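Local coordinates for protein glycerol dehydratase (Clostridium butyricum, PDB 1R9D) that probably acts as a glycyl-radical lyase that dehydrates glycerol without the help of vitamin B12, at residues T10-I13 against N14-A18. Numbering follows the deposited sequence.
Sequences TERI and NILKA
Three i to i+4 backbone bonds tie Glu11, Arg12 and Ile13 to Ile15, Leu16 and Lys17 and define the first turns of helix 11-22. Ile15 N lies 3.0 Å from Glu11 O. The next two bonds are slightly shorter, and Leu16 N sits 2.9 Å from Arg12 O. The ladder begins weakly: Asn14 N is 3.5 Å from the carbonyl O of Thr10, the N-cap residue.

One polar side-chain bond runs along the more exposed flank. Asn14 ND2 donates to Glu11 OE1 over 3.2 Å, almost straight at 173°. The acceptor lies in the amide plane, yet the amide N-H of Asn14 approaches from above the carboxylate plane, 55° out of it. The carboxylate and amide planes themselves are 54° apart. The bend of the Glu11 chain at chi2 folds the carboxylate back beside the helix. Gln9 NE2 bonds to Asn14 OD1, so both ends of the amide are engaged, which together favour this orientation of the amide.

Van der Waals contacts flank this bond. Glu11 OE2, a carboxylate oxygen, rests 3.3 Å from the methylene carbon Ile15 CG1, the two side chains crossing at about a right angle. Arg12 and Leu16 instead run side by side in an apolar contact, with Arg12 CG 3.9 Å from Leu16 CD1.

Beyond this turn, Arg12 reaches Glu309 and Glu241 through salt bridges and Gln69 O through a hydrogen bond, while Thr10 OG1 also bonds to Glu309. Ile13 and Leu16 both pack on Ile316, with Asp312 and Cys313 as further neighbours, so the amino-terminal helix is seated against helix 304-317 toward the outside of the chain, the contact's centre about 27 Å from the centre of the chain.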
ATOM      1  N   THR A  10      27.470  -2.575  44.774  1.00 33.85           N
ATOM      2  CA  THR A  10      26.766  -3.303  45.830  1.00 33.94           C
ATOM      3  C   THR A  10      26.655  -4.788  45.509  1.00 34.21           C
ATOM      4  O   THR A  10      26.751  -5.199  44.352  1.00 34.33           O
ATOM      5  CB  THR A  10      25.330  -2.767  46.040  1.00 33.46           C
ATOM      6  OG1 THR A  10      24.549  -3.018  44.866  1.00 34.71           O
ATOM      7  CG2 THR A  10      25.346  -1.278  46.323  1.00 33.42           C
ATOM      8  N   GLU A  11      26.446  -5.597  46.544  1.00 34.06           N
ATOM      9  CA  GLU A  11      26.310  -7.033  46.365  1.00 34.35           C
ATOM     10  C   GLU A  11      25.144  -7.332  45.423  1.00 33.04           C
ATOM     11  O   GLU A  11      25.166  -8.318  44.691  1.00 32.97           O
ATOM     12  CB  GLU A  11      26.085  -7.711  47.722  1.00 35.94           C
ATOM     13  CG  GLU A  11      25.877  -9.213  47.649  1.00 38.89           C
ATOM     14  CD  GLU A  11      26.891  -9.910  46.761  1.00 41.26           C
ATOM     15  OE1 GLU A  11      28.082  -9.534  46.797  1.00 42.19           O
ATOM     16  OE2 GLU A  11      26.495 -10.846  46.031  1.00 43.73           O
ATOM     17  N   ARG A  12      24.133  -6.470  45.445  1.00 32.92           N
ATOM     18  CA  ARG A  12      22.966  -6.639  44.583  1.00 32.65           C
ATOM     19  C   ARG A  12      23.409  -6.723  43.126  1.00 32.00           C
ATOM     20  O   ARG A  12      22.952  -7.578  42.372  1.00 31.86           O
ATOM     21  CB  ARG A  12      22.001  -5.462  44.735  1.00 32.22           C
ATOM     22  CG  ARG A  12      20.712  -5.627  43.929  1.00 32.64           C
ATOM     23  CD  ARG A  12      20.005  -4.299  43.709  1.00 32.48           C
ATOM     24  NE  ARG A  12      19.681  -3.614  44.956  1.00 33.31           N
ATOM     25  CZ  ARG A  12      18.731  -4.000  45.806  1.00 33.87           C
ATOM     26  NH1 ARG A  12      18.000  -5.075  45.547  1.00 31.80           N
ATOM     27  NH2 ARG A  12      18.509  -3.298  46.912  1.00 32.60           N
ATOM     28  N   ILE A  13      24.303  -5.823  42.735  1.00 31.89           N
ATOM     29  CA  ILE A  13      24.796  -5.803  41.362  1.00 31.68           C
ATOM     30  C   ILE A  13      25.504  -7.108  41.012  1.00 31.30           C
ATOM     31  O   ILE A  13      25.338  -7.636  39.913  1.00 30.51           O
ATOM     32  CB  ILE A  13      25.745  -4.606  41.140  1.00 31.68           C
ATOM     33  CG1 ILE A  13      25.018  -3.307  41.497  1.00 31.83           C
ATOM     34  CG2 ILE A  13      26.223  -4.571  39.695  1.00 31.36           C
ATOM     35  CD1 ILE A  13      23.652  -3.152  40.827  1.00 32.03           C
ATOM     36  N   ASN A  14      26.285  -7.645  41.946  1.00 31.52           N
ATOM     37  CA  ASN A  14      26.978  -8.900  41.681  1.00 31.98           C
ATOM     38  C   ASN A  14      25.977 -10.033  41.468  1.00 31.67           C
ATOM     39  O   ASN A  14      26.185 -10.908  40.627  1.00 31.53           O
ATOM     40  CB  ASN A  14      27.925  -9.256  42.832  1.00 33.43           C
ATOM     41  CG  ASN A  14      29.014  -8.219  43.029  1.00 34.81           C
ATOM     42  OD1 ASN A  14      29.560  -7.684  42.062  1.00 36.15           O
ATOM     43  ND2 ASN A  14      29.345  -7.936  44.283  1.00 35.23           N
ATOM     44  N   ILE A  15      24.889 -10.013  42.231  1.00 31.90           N
ATOM     45  CA  ILE A  15      23.858 -11.039  42.113  1.00 31.47           C
ATOM     46  C   ILE A  15      23.129 -10.942  40.772  1.00 30.72           C
ATOM     47  O   ILE A  15      22.901 -11.951  40.105  1.00 30.26           O
ATOM     48  CB  ILE A  15      22.826 -10.923  43.256  1.00 32.08           C
ATOM     49  CG1 ILE A  15      23.507 -11.221  44.595  1.00 32.95           C
ATOM     50  CG2 ILE A  15      21.670 -11.895  43.021  1.00 30.86           C
ATOM     51  CD1 ILE A  15      22.627 -10.985  45.798  1.00 34.13           C
ATOM     52  N   LEU A  16      22.767  -9.724  40.381  1.00 31.61           N
ATOM     53  CA  LEU A  16      22.064  -9.511  39.121  1.00 30.99           C
ATOM     54  C   LEU A  16      22.969  -9.853  37.939  1.00 31.07           C
ATOM     55  O   LEU A  16      22.520 -10.446  36.959  1.00 31.80           O
ATOM     56  CB  LEU A  16      21.580  -8.064  39.027  1.00 31.23           C
ATOM     57  CG  LEU A  16      20.537  -7.665  40.076  1.00 30.96           C
ATOM     58  CD1 LEU A  16      20.320  -6.170  40.049  1.00 31.80           C
ATOM     59  CD2 LEU A  16      19.233  -8.405  39.809  1.00 30.74           C
ATOM     60  N   LYS A  17      24.248  -9.493  38.038  1.00 30.48           N
ATOM     61  CA  LYS A  17      25.196  -9.792  36.965  1.00 30.57           C
ATOM     62  C   LYS A  17      25.327 -11.300  36.768  1.00 30.06           C
ATOM     63  O   LYS A  17      25.412 -11.787  35.640  1.00 29.07           O
ATOM     64  CB  LYS A  17      26.576  -9.204  37.278  1.00 30.30           C
ATOM     65  CG  LYS A  17      27.647  -9.633  36.279  1.00 31.88           C
ATOM     66  CD  LYS A  17      29.027  -9.104  36.650  1.00 33.23           C
ATOM     67  CE  LYS A  17      30.071  -9.561  35.637  1.00 34.20           C
ATOM     68  NZ  LYS A  17      31.460  -9.174  36.028  1.00 35.09           N
ATOM     69  N   ALA A  18      25.352 -12.035  37.876  1.00 30.36           N
ATOM     70  CA  ALA A  18      25.474 -13.485  37.823  1.00 30.68           C
ATOM     71  C   ALA A  18      24.284 -14.111  37.099  1.00 30.83           C
ATOM     72  O   ALA A  18      24.416 -15.149  36.450  1.00 31.31           O
ATOM     73  CB  ALA A  18      25.585 -14.053  39.241  1.00 31.34           C
TER